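Long-range contacts in 3-oxoacyl-[acyl-carrier-protein] synthase, mitochondrial (Arabidopsis thaliana, PDB 2IX4), which catalyses the condensation steps of mitochondrial fatty acid synthesis, adding two carbons from malonyl-ACP to a growing acyl chain: residues A[58-63]-A[227-232]; A[241-246]-A[389-394]; A[33-38]-A[52-57]; A[23-28]-A[380-385]; A[198-203]-A[254-259]. All coordinates share one frame; numbering follows the deposited sequence. Where two conformers were deposited one is given.

Contact 1 (A[58-63]-A[227-232])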
# COMPACT_ATOMS: atom_id res chain seq x y z
N SER A 58 -22.23 -17.02 5.80
CA SER A 58 -23.30 -16.90 4.81
C SER A 58 -22.84 -17.41 3.45
O SER A 58 -23.58 -18.12 2.76
CB SER A 58 -23.75 -15.44 4.71
OG SER A 58 -24.40 -15.03 5.90
N SER A 59 -21.62 -17.04 3.07
CA SER A 59 -21.04 -17.46 1.81
C SER A 59 -20.16 -18.69 2.03
O SER A 59 -19.20 -18.63 2.80
CB SER A 59 -20.21 -16.33 1.22
OG SER A 59 -19.71 -16.66 -0.07
N LYS A 60 -20.50 -19.78 1.35
CA LYS A 60 -19.77 -21.05 1.51
C LYS A 60 -19.17 -21.52 0.19
O LYS A 60 -19.09 -22.72 -0.09
CB LYS A 60 -20.68 -22.13 2.12
CG LYS A 60 -21.17 -21.81 3.54
CD LYS A 60 -21.98 -22.96 4.11
CE LYS A 60 -22.45 -22.67 5.53
NZ LYS A 60 -23.60 -21.71 5.57
N VAL A 61 -18.74 -20.55 -0.62
CA VAL A 61 -18.08 -20.81 -1.91
C VAL A 61 -16.83 -19.93 -2.03
O VAL A 61 -16.80 -18.82 -1.50
CB VAL A 61 -19.02 -20.59 -3.14
CG1 VAL A 61 -20.17 -21.60 -3.15
CG2 VAL A 61 -19.57 -19.16 -3.18
N ALA A 62 -15.81 -20.44 -2.72
CA ALA A 62 -14.58 -19.69 -2.94
C ALA A 62 -13.78 -20.29 -4.09
O ALA A 62 -14.01 -21.44 -4.48
CB ALA A 62 -13.74 -19.65 -1.66
N ALA A 63 -12.85 -19.51 -4.63
CA ALA A 63 -12.00 -19.96 -5.73
C ALA A 63 -10.57 -20.15 -5.24
O ALA A 63 -9.91 -19.19 -4.86
CB ALA A 63 -12.05 -18.97 -6.86
N LYS A 227 -26.58 -17.41 -2.12
CA LYS A 227 -27.69 -18.27 -2.54
C LYS A 227 -27.32 -19.40 -3.51
O LYS A 227 -28.19 -20.18 -3.90
CB LYS A 227 -28.85 -17.42 -3.10
CG LYS A 227 -28.66 -16.90 -4.52
CD LYS A 227 -29.59 -15.72 -4.77
CE LYS A 227 -29.73 -15.40 -6.24
NZ LYS A 227 -30.84 -16.17 -6.86
N PHE A 228 -26.05 -19.48 -3.89
CA PHE A 228 -25.57 -20.53 -4.79
C PHE A 228 -24.60 -21.49 -4.12
O PHE A 228 -23.75 -22.09 -4.78
CB PHE A 228 -24.91 -19.91 -6.03
CG PHE A 228 -25.82 -19.04 -6.85
CD1 PHE A 228 -25.65 -17.66 -6.87
CD2 PHE A 228 -26.84 -19.60 -7.62
CE1 PHE A 228 -26.49 -16.85 -7.63
CE2 PHE A 228 -27.69 -18.80 -8.38
CZ PHE A 228 -27.51 -17.42 -8.39
N ASN A 229 -24.74 -21.66 -2.80
CA ASN A 229 -23.84 -22.53 -2.03
C ASN A 229 -23.90 -24.01 -2.44
O ASN A 229 -22.90 -24.73 -2.32
CB ASN A 229 -24.06 -22.36 -0.52
CG ASN A 229 -23.55 -21.01 -0.00
OD1 ASN A 229 -22.72 -20.35 -0.63
ND2 ASN A 229 -24.04 -20.61 1.17
N SER A 230 -25.06 -24.44 -2.92
CA SER A 230 -25.26 -25.81 -3.41
C SER A 230 -24.84 -25.98 -4.87
O SER A 230 -24.71 -27.10 -5.36
CB SER A 230 -26.72 -26.22 -3.23
OG SER A 230 -27.08 -26.20 -1.86
N SER A 231 -24.64 -24.85 -5.56
CA SER A 231 -24.21 -24.85 -6.96
C SER A 231 -23.03 -23.89 -7.17
O SER A 231 -23.19 -22.86 -7.84
CB SER A 231 -25.38 -24.47 -7.87
OG SER A 231 -26.46 -25.39 -7.74
N PRO A 232 -21.85 -24.22 -6.60
CA PRO A 232 -20.70 -23.31 -6.62
C PRO A 232 -20.28 -22.81 -8.01
O PRO A 232 -19.93 -21.64 -8.15
CB PRO A 232 -19.57 -24.14 -5.98
CG PRO A 232 -20.05 -25.55 -6.00
CD PRO A 232 -21.54 -25.47 -5.89
O HOH W 1 -20.95 -24.71 -0.17
O HOH W 2 -25.73 -22.28 3.23
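With CG of N229 anti to the carbonyl carbon (chi1 -71°) and the amide turned by a chi2 of -20°, the carboxamide of N229 lies against the backbone of S58 to K60. ND2 of N229 donates to O of S58 at 3.0 Å, with the acceptor in the amide plane and an N-H...O angle of 163°. OD1 of N229 accepts from N of K60 at 3.0 Å, but this donor stands above the carbonyl plane. An asparagine suits the place because one flat group both gives and takes. N229 sits in a type I turn, F228 to S231, closed by S231 N bonding to F228 O and facing the lead-in to strand 61-63, which pairs with strand 32-34. Water 1 bridges O of K60 and O of N229; water 2 joins ND2 of N229 to NZ of K60, which also bonds to O of L57. CG1 of V61 meets CB of P232 at 3.8 Å, the side chains crossing at about a right angle, and I32 touches both.

Contact 2 (A[241-246]-A[389-394])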
# COMPACT_ATOMS: atom_id res chain seq x y z
N CYS A 241 -28.73 -11.33 -14.24
CA CYS A 241 -29.83 -10.83 -13.40
C CYS A 241 -29.88 -11.45 -12.00
O CYS A 241 -30.40 -10.85 -11.07
CB CYS A 241 -31.17 -11.04 -14.11
SG CYS A 241 -31.51 -9.84 -15.42
N ASP A 242 -29.34 -12.66 -11.87
CA ASP A 242 -29.39 -13.38 -10.60
C ASP A 242 -28.12 -13.32 -9.74
O ASP A 242 -28.00 -14.06 -8.77
CB ASP A 242 -29.82 -14.84 -10.83
CG ASP A 242 -31.30 -15.03 -10.64
OD1 ASP A 242 -31.76 -15.03 -9.48
OD2 ASP A 242 -32.01 -15.17 -11.66
N ARG A 243 -27.20 -12.43 -10.10
CA ARG A 243 -26.00 -12.19 -9.30
C ARG A 243 -26.36 -11.70 -7.89
O ARG A 243 -27.33 -10.96 -7.72
CB ARG A 243 -25.04 -11.22 -10.00
CG ARG A 243 -25.56 -9.79 -10.16
CD ARG A 243 -24.70 -8.98 -11.13
NE ARG A 243 -25.15 -7.59 -11.25
CZ ARG A 243 -26.05 -7.16 -12.13
NH1 ARG A 243 -26.63 -8.00 -12.97
NH2 ARG A 243 -26.38 -5.87 -12.16
N ASP A 244 -25.61 -12.14 -6.88
CA ASP A 244 -25.92 -11.79 -5.49
C ASP A 244 -24.68 -11.50 -4.62
O ASP A 244 -24.73 -11.64 -3.39
CB ASP A 244 -26.82 -12.86 -4.85
CG ASP A 244 -26.06 -14.14 -4.48
OD1 ASP A 244 -25.17 -14.57 -5.25
OD2 ASP A 244 -26.36 -14.70 -3.41
N GLY A 245 -23.59 -11.07 -5.25
CA GLY A 245 -22.36 -10.75 -4.55
C GLY A 245 -21.19 -11.51 -5.14
O GLY A 245 -21.40 -12.49 -5.87
N PHE A 246 -19.97 -11.09 -4.84
CA PHE A 246 -18.80 -11.77 -5.41
C PHE A 246 -18.39 -13.02 -4.63
O PHE A 246 -18.86 -13.27 -3.52
CB PHE A 246 -17.62 -10.81 -5.67
CG PHE A 246 -16.98 -10.24 -4.43
CD1 PHE A 246 -15.97 -10.95 -3.77
CD2 PHE A 246 -17.33 -8.98 -3.97
CE1 PHE A 246 -15.35 -10.42 -2.64
CE2 PHE A 246 -16.71 -8.44 -2.84
CZ PHE A 246 -15.72 -9.16 -2.17
N ASN A 389 -29.33 -14.76 -18.07
CA ASN A 389 -30.29 -13.68 -18.21
C ASN A 389 -29.58 -12.34 -18.01
O ASN A 389 -29.50 -11.85 -16.88
CB ASN A 389 -31.44 -13.84 -17.22
CG ASN A 389 -32.25 -15.09 -17.47
OD1 ASN A 389 -32.97 -15.20 -18.47
ND2 ASN A 389 -32.15 -16.06 -16.56
N PRO A 390 -29.07 -11.75 -19.10
CA PRO A 390 -28.31 -10.50 -19.03
C PRO A 390 -29.11 -9.36 -18.40
O PRO A 390 -30.33 -9.29 -18.54
CB PRO A 390 -28.04 -10.18 -20.50
CG PRO A 390 -28.11 -11.50 -21.19
CD PRO A 390 -29.19 -12.24 -20.48
N ASP A 391 -28.40 -8.48 -17.69
CA ASP A 391 -28.97 -7.31 -17.04
C ASP A 391 -29.80 -6.46 -18.02
O ASP A 391 -29.39 -6.30 -19.17
CB ASP A 391 -27.85 -6.47 -16.41
CG ASP A 391 -28.37 -5.40 -15.46
OD1 ASP A 391 -28.80 -4.33 -15.94
OD2 ASP A 391 -28.32 -5.62 -14.23
N PRO A 392 -30.96 -5.94 -17.58
CA PRO A 392 -31.84 -5.08 -18.38
C PRO A 392 -31.14 -3.95 -19.15
O PRO A 392 -31.66 -3.51 -20.18
CB PRO A 392 -32.79 -4.49 -17.34
CG PRO A 392 -32.89 -5.53 -16.31
CD PRO A 392 -31.55 -6.20 -16.24
N ILE A 393 -29.99 -3.49 -18.65
CA ILE A 393 -29.22 -2.46 -19.34
C ILE A 393 -28.73 -2.93 -20.72
O ILE A 393 -28.57 -2.13 -21.64
CB ILE A 393 -28.02 -1.94 -18.48
CG1 ILE A 393 -27.52 -0.58 -19.00
CG2 ILE A 393 -26.88 -2.97 -18.42
CD1 ILE A 393 -26.71 0.22 -18.00
N PHE A 394 -28.54 -4.24 -20.85
CA PHE A 394 -28.03 -4.84 -22.08
C PHE A 394 -29.14 -5.16 -23.08
O PHE A 394 -30.28 -5.45 -22.69
CB PHE A 394 -27.22 -6.10 -21.77
CG PHE A 394 -26.04 -5.85 -20.87
CD1 PHE A 394 -25.99 -6.42 -19.61
CD2 PHE A 394 -24.98 -5.05 -21.29
CE1 PHE A 394 -24.90 -6.20 -18.77
CE2 PHE A 394 -23.89 -4.82 -20.46
CZ PHE A 394 -23.85 -5.40 -19.20
O HOH W 3 -30.21 -15.76 -14.20
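C241 and R243 meet N389 and D391 where two irregular loops of the ketosynthase lie together at the surface, the second loop shaped by a type I turn from D391 to F394 and an Asx turn at D391. The charged interaction is a salt bridge gripped end-on: NH2 of R243 lies 2.8 Å from OD2 of D391, and NH1 of R243 reaches the same OD2 at 3.2 Å. CG of D391 is anti to the backbone N (chi1 -168°), which carries its carboxylate to R243. OD2 sits at the edge of the guanidinium, in its plane, yet the guanidinium and carboxylate planes are 45° apart; NH1 meets the anti lone pair of OD2, NH2 comes from above the carboxylate plane. The extended arginine has further acceptors in the carbonyls of D240, T324 and P325. Aspartate fits because its second oxygen, OD1 of D391, takes the N-H of I393 at 3.1 Å. An alanine at D391 would remove both oxygens, and would probably leave R243 without its charged mate and the turn less firmly held.

One backbone bond crosses, N of C241 to O of N389 at 2.8 Å. Water 3 gives a hydrogen to OD2 of D242 and accepts one from ND2 of N389. Apolar packing is slight: SG of C241, compact enough to lie beside a proline ring, is 3.7 Å from CD of P392.

Contact 3 (A[33-38]-A[52-57])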
# COMPACT_ATOMS: atom_id res chain seq x y z
N ARG A 33 -15.38 -23.62 -5.90
CA ARG A 33 -15.93 -24.81 -5.24
C ARG A 33 -16.51 -24.44 -3.87
O ARG A 33 -16.31 -23.33 -3.38
CB ARG A 33 -14.87 -25.91 -5.10
CG ARG A 33 -13.67 -25.56 -4.23
CD ARG A 33 -12.91 -26.82 -3.85
NE ARG A 33 -11.67 -26.53 -3.13
CZ ARG A 33 -11.60 -26.28 -1.82
NH1 ARG A 33 -12.70 -26.26 -1.08
NH2 ARG A 33 -10.42 -26.03 -1.27
N GLY A 34 -17.23 -25.38 -3.26
CA GLY A 34 -17.78 -25.19 -1.92
C GLY A 34 -16.72 -25.19 -0.84
O GLY A 34 -15.69 -25.88 -0.95
N LEU A 35 -16.95 -24.42 0.22
CA LEU A 35 -16.06 -24.36 1.37
C LEU A 35 -16.11 -25.64 2.20
O LEU A 35 -17.16 -26.27 2.31
CB LEU A 35 -16.41 -23.18 2.28
CG LEU A 35 -15.92 -21.76 2.02
CD1 LEU A 35 -16.28 -20.90 3.22
CD2 LEU A 35 -14.42 -21.69 1.77
N THR A 36 -14.97 -26.01 2.78
CA THR A 36 -14.89 -27.08 3.77
C THR A 36 -14.31 -26.50 5.06
O THR A 36 -13.94 -25.32 5.10
CB THR A 36 -14.01 -28.25 3.30
OG1 THR A 36 -12.65 -27.83 3.22
CG2 THR A 36 -14.46 -28.77 1.94
N LEU A 37 -14.21 -27.33 6.11
CA LEU A 37 -13.62 -26.91 7.38
C LEU A 37 -12.14 -26.53 7.25
O LEU A 37 -11.67 -25.60 7.92
CB LEU A 37 -13.79 -27.98 8.46
CG LEU A 37 -15.20 -28.27 9.00
CD1 LEU A 37 -15.14 -29.37 10.04
CD2 LEU A 37 -15.84 -27.02 9.58
N ASP A 38 -11.41 -27.26 6.40
CA ASP A 38 -9.99 -27.00 6.15
C ASP A 38 -9.74 -25.61 5.57
O ASP A 38 -8.67 -25.02 5.78
CB ASP A 38 -9.40 -28.07 5.22
CG ASP A 38 -9.25 -29.42 5.90
OD1 ASP A 38 -9.39 -30.45 5.21
OD2 ASP A 38 -8.98 -29.46 7.12
N TYR A 52 -18.59 -24.68 14.53
CA TYR A 52 -19.39 -23.49 14.84
C TYR A 52 -19.11 -22.36 13.85
O TYR A 52 -20.04 -21.73 13.35
CB TYR A 52 -19.14 -22.99 16.27
CG TYR A 52 -19.51 -21.53 16.43
CD1 TYR A 52 -20.81 -21.14 16.73
CD2 TYR A 52 -18.55 -20.53 16.25
CE1 TYR A 52 -21.15 -19.79 16.86
CE2 TYR A 52 -18.88 -19.18 16.36
CZ TYR A 52 -20.17 -18.82 16.67
OH TYR A 52 -20.49 -17.49 16.79
N THR A 53 -17.82 -22.10 13.60
CA THR A 53 -17.41 -20.98 12.76
C THR A 53 -17.92 -21.14 11.33
O THR A 53 -18.46 -20.19 10.76
CB THR A 53 -15.87 -20.78 12.78
OG1 THR A 53 -15.44 -20.59 14.13
CG2 THR A 53 -15.47 -19.57 11.96
N PHE A 54 -17.75 -22.34 10.77
CA PHE A 54 -18.25 -22.66 9.43
C PHE A 54 -19.73 -22.32 9.26
O PHE A 54 -20.13 -21.72 8.26
CB PHE A 54 -18.01 -24.14 9.11
CG PHE A 54 -18.29 -24.50 7.67
CD1 PHE A 54 -17.32 -24.30 6.69
CD2 PHE A 54 -19.52 -25.04 7.30
CE1 PHE A 54 -17.58 -24.63 5.36
CE2 PHE A 54 -19.78 -25.37 5.97
CZ PHE A 54 -18.81 -25.17 5.00
N ASP A 55 -20.53 -22.70 10.26
CA ASP A 55 -21.96 -22.45 10.26
C ASP A 55 -22.33 -20.97 10.27
O ASP A 55 -23.45 -20.61 9.89
CB ASP A 55 -22.62 -23.17 11.44
CG ASP A 55 -22.82 -24.66 11.18
OD1 ASP A 55 -22.47 -25.14 10.08
OD2 ASP A 55 -23.35 -25.34 12.08
N GLN A 56 -21.41 -20.11 10.69
CA GLN A 56 -21.68 -18.66 10.75
C GLN A 56 -21.44 -17.96 9.42
O GLN A 56 -21.76 -16.77 9.28
CB GLN A 56 -20.86 -17.99 11.86
CG GLN A 56 -20.98 -18.63 13.24
CD GLN A 56 -22.39 -19.10 13.57
OE1 GLN A 56 -23.32 -18.30 13.67
NE2 GLN A 56 -22.54 -20.41 13.75
N LEU A 57 -20.90 -18.69 8.46
CA LEU A 57 -20.55 -18.13 7.16
C LEU A 57 -21.72 -18.19 6.18
O LEU A 57 -22.17 -19.28 5.78
CB LEU A 57 -19.33 -18.84 6.58
CG LEU A 57 -18.06 -18.93 7.44
CD1 LEU A 57 -16.98 -19.68 6.68
CD2 LEU A 57 -17.56 -17.55 7.86
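F54, near the C-terminal end of helix 47-55, packs against L35 and L37 in the loop that leaves strand 32-34, which forms a small two-stranded antiparallel sheet with 61-63. CB of F54 meets CD2 of L37 at 3.6 Å, and the same methyl lies 4.0 Å from CG of F54. With CG anti to the backbone N (chi1 -171°), the ring is carried from the helix across to the loop. CD1 of F54 lies beside O of T36. Next along the ring, CE1 of F54 touches CB of L35 at 3.6 Å, and at the far end CZ of F54 is 3.3 Å from O of L35, which sits at the ring edge, near its plane. A phenylalanine suits this place because it is long enough to span both leucines while presenting its rim to a carbonyl oxygen. Were a serine here instead, the ring would be gone and a gap would probably open between helix and loop, costing L35 and L37 their main partner across the contact.

The same helix also reaches the second subunit, where OH of Y52 is hydrogen-bonded to N of L142 of that subunit. L35 also meets L57, CD1 of L35 lying 3.7 Å from CD1 of L57.

Contact 4 (A[23-28]-A[380-385])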
# COMPACT_ATOMS: atom_id res chain seq x y z
N ARG A 23 -5.47 -21.28 -20.83
CA ARG A 23 -6.11 -22.39 -21.55
C ARG A 23 -7.47 -22.70 -20.94
O ARG A 23 -8.47 -22.80 -21.66
CB ARG A 23 -5.23 -23.64 -21.53
CG ARG A 23 -5.42 -24.53 -22.76
CD ARG A 23 -5.67 -26.00 -22.42
NE ARG A 23 -4.87 -26.50 -21.30
CZ ARG A 23 -5.37 -27.04 -20.19
NH1 ARG A 23 -6.68 -27.16 -20.03
NH2 ARG A 23 -4.55 -27.46 -19.23
N ARG A 24 -7.51 -22.86 -19.62
CA ARG A 24 -8.74 -23.18 -18.91
C ARG A 24 -9.76 -22.04 -18.93
O ARG A 24 -10.97 -22.28 -18.99
CB ARG A 24 -8.42 -23.62 -17.47
CG ARG A 24 -7.76 -25.00 -17.39
CD ARG A 24 -7.52 -25.46 -15.96
NE ARG A 24 -8.73 -25.38 -15.14
CZ ARG A 24 -8.78 -25.66 -13.84
NH1 ARG A 24 -7.70 -26.05 -13.18
NH2 ARG A 24 -9.94 -25.55 -13.19
N LEU A 25 -9.26 -20.80 -18.91
CA LEU A 25 -10.11 -19.62 -19.00
C LEU A 25 -10.85 -19.58 -20.34
O LEU A 25 -12.07 -19.40 -20.38
CB LEU A 25 -9.29 -18.33 -18.82
CG LEU A 25 -10.05 -17.00 -18.90
CD1 LEU A 25 -10.87 -16.74 -17.63
CD2 LEU A 25 -9.09 -15.85 -19.16
N ILE A 26 -10.10 -19.76 -21.43
CA ILE A 26 -10.66 -19.73 -22.78
C ILE A 26 -11.61 -20.91 -23.03
O ILE A 26 -12.62 -20.76 -23.72
CB ILE A 26 -9.53 -19.66 -23.86
CG1 ILE A 26 -8.69 -18.38 -23.70
CG2 ILE A 26 -10.09 -19.79 -25.28
CD1 ILE A 26 -9.50 -17.07 -23.59
N ASP A 27 -11.30 -22.06 -22.44
CA ASP A 27 -12.14 -23.26 -22.53
C ASP A 27 -13.42 -23.15 -21.71
O ASP A 27 -14.27 -24.04 -21.77
CB ASP A 27 -11.35 -24.50 -22.11
CG ASP A 27 -10.27 -24.88 -23.11
OD1 ASP A 27 -9.54 -25.85 -22.83
OD2 ASP A 27 -10.16 -24.22 -24.16
N GLY A 28 -13.54 -22.08 -20.93
CA GLY A 28 -14.75 -21.80 -20.16
C GLY A 28 -14.84 -22.51 -18.83
O GLY A 28 -15.94 -22.77 -18.33
N VAL A 380 -7.73 -13.39 -28.90
CA VAL A 380 -8.88 -14.09 -28.33
C VAL A 380 -9.36 -13.30 -27.13
O VAL A 380 -8.57 -12.98 -26.23
CB VAL A 380 -8.54 -15.54 -27.87
CG1 VAL A 380 -9.81 -16.30 -27.50
CG2 VAL A 380 -7.78 -16.30 -28.94
N ALA A 381 -10.64 -12.96 -27.11
CA ALA A 381 -11.23 -12.28 -25.96
C ALA A 381 -12.01 -13.30 -25.12
O ALA A 381 -12.83 -14.04 -25.66
CB ALA A 381 -12.14 -11.14 -26.41
N PRO A 382 -11.73 -13.36 -23.80
CA PRO A 382 -12.36 -14.36 -22.94
C PRO A 382 -13.85 -14.10 -22.68
O PRO A 382 -14.31 -12.96 -22.75
CB PRO A 382 -11.56 -14.26 -21.64
CG PRO A 382 -11.03 -12.88 -21.63
CD PRO A 382 -10.80 -12.49 -23.06
N MET A 383 -14.57 -15.17 -22.37
CA MET A 383 -16.01 -15.11 -22.10
C MET A 383 -16.31 -14.64 -20.68
O MET A 383 -15.46 -14.70 -19.80
CB MET A 383 -16.64 -16.49 -22.32
CG MET A 383 -16.24 -17.55 -21.30
SD MET A 383 -16.90 -19.18 -21.67
CE MET A 383 -15.72 -19.77 -22.88
N THR A 384 -17.55 -14.18 -20.47
CA THR A 384 -18.12 -14.05 -19.13
C THR A 384 -18.94 -15.31 -18.89
O THR A 384 -19.78 -15.68 -19.71
CB THR A 384 -19.07 -12.84 -19.01
OG1 THR A 384 -18.47 -11.68 -19.61
CG2 THR A 384 -19.39 -12.54 -17.56
N LEU A 385 -18.68 -15.99 -17.77
CA LEU A 385 -19.44 -17.18 -17.41
C LEU A 385 -20.77 -16.82 -16.75
O LEU A 385 -20.89 -15.77 -16.12
CB LEU A 385 -18.62 -18.10 -16.50
CG LEU A 385 -17.47 -18.91 -17.09
CD1 LEU A 385 -16.73 -19.65 -15.99
CD2 LEU A 385 -17.97 -19.90 -18.14
O HOH W 4 -12.98 -17.50 -21.88
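The carbonyl oxygen of L25 is gripped by two donors at the end of helix 18-26: water 4 at 2.6 Å, and N of G28 at 3.1 Å. The same water accepts from N of M383 at 2.9 Å, so it links the helix end to segment 380-385. G28 is the first residue beyond the helix, and with its positive phi it closes a Schellman motif. Glycine suits the place twice over: the backbone angles favour it, and a CB there would be crowded against CE of M383. That methyl instead lies 3.5 Å from CA of G28 and 3.4 Å from O of I26. The bend at chi3 (82°) folds the flexible methionine tip over the helix end. Nearby, CD2 of L385 rests against O of G28.

Side chain meets side chain farther along. The pyrrolidine ring of P382 offers CB to CD2 of L25 at 3.8 Å and to CD1 of I26 at 4.0 Å. CD1 of I26 reaches V380 as well, and its other branch, CG2 of I26, lies 4.1 Å from CG1 of V380.

Strand 380-381 pairs with strand 405-406, and Y316 of strand 316-318 packs on A381 and P382, while A356 of helix 354-357 touches both L25 and L385; the contact therefore joins the C-terminal end of helix 18-26 to the segment following helix 364-378.

Contact 5 (A[198-203]-A[254-259])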
# COMPACT_ATOMS: atom_id res chain seq x y z
N ALA A 198 13.72 3.45 -12.78
CA ALA A 198 14.11 2.07 -13.10
C ALA A 198 14.02 1.81 -14.59
O ALA A 198 13.36 2.56 -15.32
CB ALA A 198 13.23 1.09 -12.34
N ASP A 199 14.70 0.76 -15.05
CA ASP A 199 14.58 0.31 -16.43
C ASP A 199 13.69 -0.92 -16.54
O ASP A 199 13.12 -1.18 -17.60
CB ASP A 199 15.96 0.01 -17.02
CG ASP A 199 16.79 1.26 -17.25
OD1 ASP A 199 16.21 2.34 -17.49
OD2 ASP A 199 18.03 1.16 -17.19
N VAL A 200 13.60 -1.69 -15.45
CA VAL A 200 12.79 -2.90 -15.37
C VAL A 200 12.04 -2.90 -14.04
O VAL A 200 12.63 -2.62 -13.00
CB VAL A 200 13.65 -4.20 -15.44
CG1 VAL A 200 12.77 -5.44 -15.41
CG2 VAL A 200 14.54 -4.21 -16.68
N MET A 201 10.75 -3.22 -14.08
CA MET A 201 9.97 -3.37 -12.86
C MET A 201 9.19 -4.68 -12.88
O MET A 201 8.50 -5.00 -13.85
CB MET A 201 9.00 -2.20 -12.66
CG MET A 201 9.65 -0.86 -12.31
SD MET A 201 10.42 -0.76 -10.68
CE MET A 201 8.98 -0.85 -9.59
N VAL A 202 9.32 -5.44 -11.79
CA VAL A 202 8.53 -6.64 -11.56
C VAL A 202 7.32 -6.21 -10.73
O VAL A 202 7.45 -5.90 -9.55
CB VAL A 202 9.37 -7.71 -10.81
CG1 VAL A 202 8.60 -9.02 -10.73
CG2 VAL A 202 10.71 -7.92 -11.51
N ALA A 203 6.15 -6.19 -11.37
CA ALA A 203 4.97 -5.55 -10.77
C ALA A 203 3.71 -6.41 -10.84
O ALA A 203 3.55 -7.22 -11.76
CB ALA A 203 4.72 -4.19 -11.43
N VAL A 254 1.80 -11.37 -11.83
CA VAL A 254 3.02 -10.57 -11.87
C VAL A 254 3.48 -10.43 -13.32
O VAL A 254 3.52 -11.41 -14.07
CB VAL A 254 4.14 -11.19 -10.99
CG1 VAL A 254 5.46 -10.47 -11.20
CG2 VAL A 254 3.76 -11.15 -9.50
N ILE A 255 3.81 -9.20 -13.70
CA ILE A 255 4.38 -8.94 -15.02
C ILE A 255 5.75 -8.29 -14.92
O ILE A 255 6.08 -7.66 -13.91
CB ILE A 255 3.45 -8.06 -15.92
CG1 ILE A 255 3.23 -6.68 -15.30
CG2 ILE A 255 2.14 -8.78 -16.17
CD1 ILE A 255 2.40 -5.74 -16.16
N VAL A 256 6.55 -8.45 -15.97
CA VAL A 256 7.80 -7.72 -16.11
C VAL A 256 7.55 -6.55 -17.05
O VAL A 256 7.25 -6.74 -18.23
CB VAL A 256 8.96 -8.61 -16.62
CG1 VAL A 256 10.22 -7.78 -16.84
CG2 VAL A 256 9.24 -9.75 -15.65
N LEU A 257 7.64 -5.35 -16.50
CA LEU A 257 7.58 -4.13 -17.28
C LEU A 257 9.01 -3.66 -17.53
O LEU A 257 9.87 -3.79 -16.66
CB LEU A 257 6.83 -3.04 -16.51
CG LEU A 257 5.34 -3.23 -16.23
CD1 LEU A 257 4.93 -2.35 -15.06
CD2 LEU A 257 4.51 -2.91 -17.47
N GLU A 258 9.27 -3.14 -18.73
CA GLU A 258 10.56 -2.52 -19.00
C GLU A 258 10.52 -1.47 -20.09
O GLU A 258 9.66 -1.49 -20.97
CB GLU A 258 11.67 -3.57 -19.24
CG GLU A 258 11.61 -4.34 -20.53
CD GLU A 258 12.75 -5.35 -20.63
OE1 GLU A 258 13.91 -4.96 -20.88
OE2 GLU A 258 12.48 -6.56 -20.46
N GLU A 259 11.47 -0.54 -20.00
CA GLU A 259 11.61 0.53 -20.98
C GLU A 259 11.87 -0.06 -22.36
O GLU A 259 12.66 -1.00 -22.52
CB GLU A 259 12.71 1.50 -20.54
CG GLU A 259 12.77 2.80 -21.33
CD GLU A 259 13.60 2.67 -22.59
OE1 GLU A 259 14.60 1.91 -22.56
OE2 GLU A 259 13.26 3.30 -23.60
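Strands 200-203 and 254-259 run antiparallel, 159° between their directions and 4.6 Å apart at the closest approach of their axes, with M201-L257 and A203-I255 as hydrogen-bonded pairs and V200-E258 and V202-V256 as non-hydrogen-bonded ones. They belong to the large mixed sheet of this thiolase-like fold, strand 200-207 pairing with 116-122 on its other edge and strand 251-259 with 3-12. M201 and L257 exchange N-H...O bonds, N of M201 to O of L257 and N of L257 to O of M201, each 2.8 Å. A203 and I255 exchange a like pair, and a fifth bond, N of E259 to O of D199, closes the end of the ladder.

On one face, V200, V202, V254 and V256 form a valine layer that helix 87-102 covers in part; beta-branched residues suit strands, and with CG1 anti to the backbone N (V200 chi1 -178°) the CG1 methyls meet across the ladder. CG1 of V200 lies 3.7 Å from CG1 of V256. On the other face, beside helix 181-195, small A203 leaves room for L257. R266, H262 and T6 satisfy the buried carboxylate of E258, while E259 N-caps the next helix. The tightest apolar touch is CG1 of V202 to CG1 of V254, 3.5 Å.

From the N terminus, helix 18-26 supplies the first half of contact 4, whose partner comes only at 380-385, so its loop encloses contacts 1, 3 and 5. Contact 3 closes first, a short loop between strand 32-34 and helix 47-55. Contact 1 then ties 58-63 to 227-232; it touches contact 3 through the pairing of strands 32-34 and 61-63. Contact 5, within the central sheet, opens at 198-203 before contact 1 closes, so these two cross. Contact 2 opens at 241-246, crosses contact 5, and closes at 389-394, past the end of contact 4, which it also crosses. The K227-D242 salt bridge joins contacts 1 and 2, while contact 5 lies across the chain's centre from contacts 1, 2 and 3.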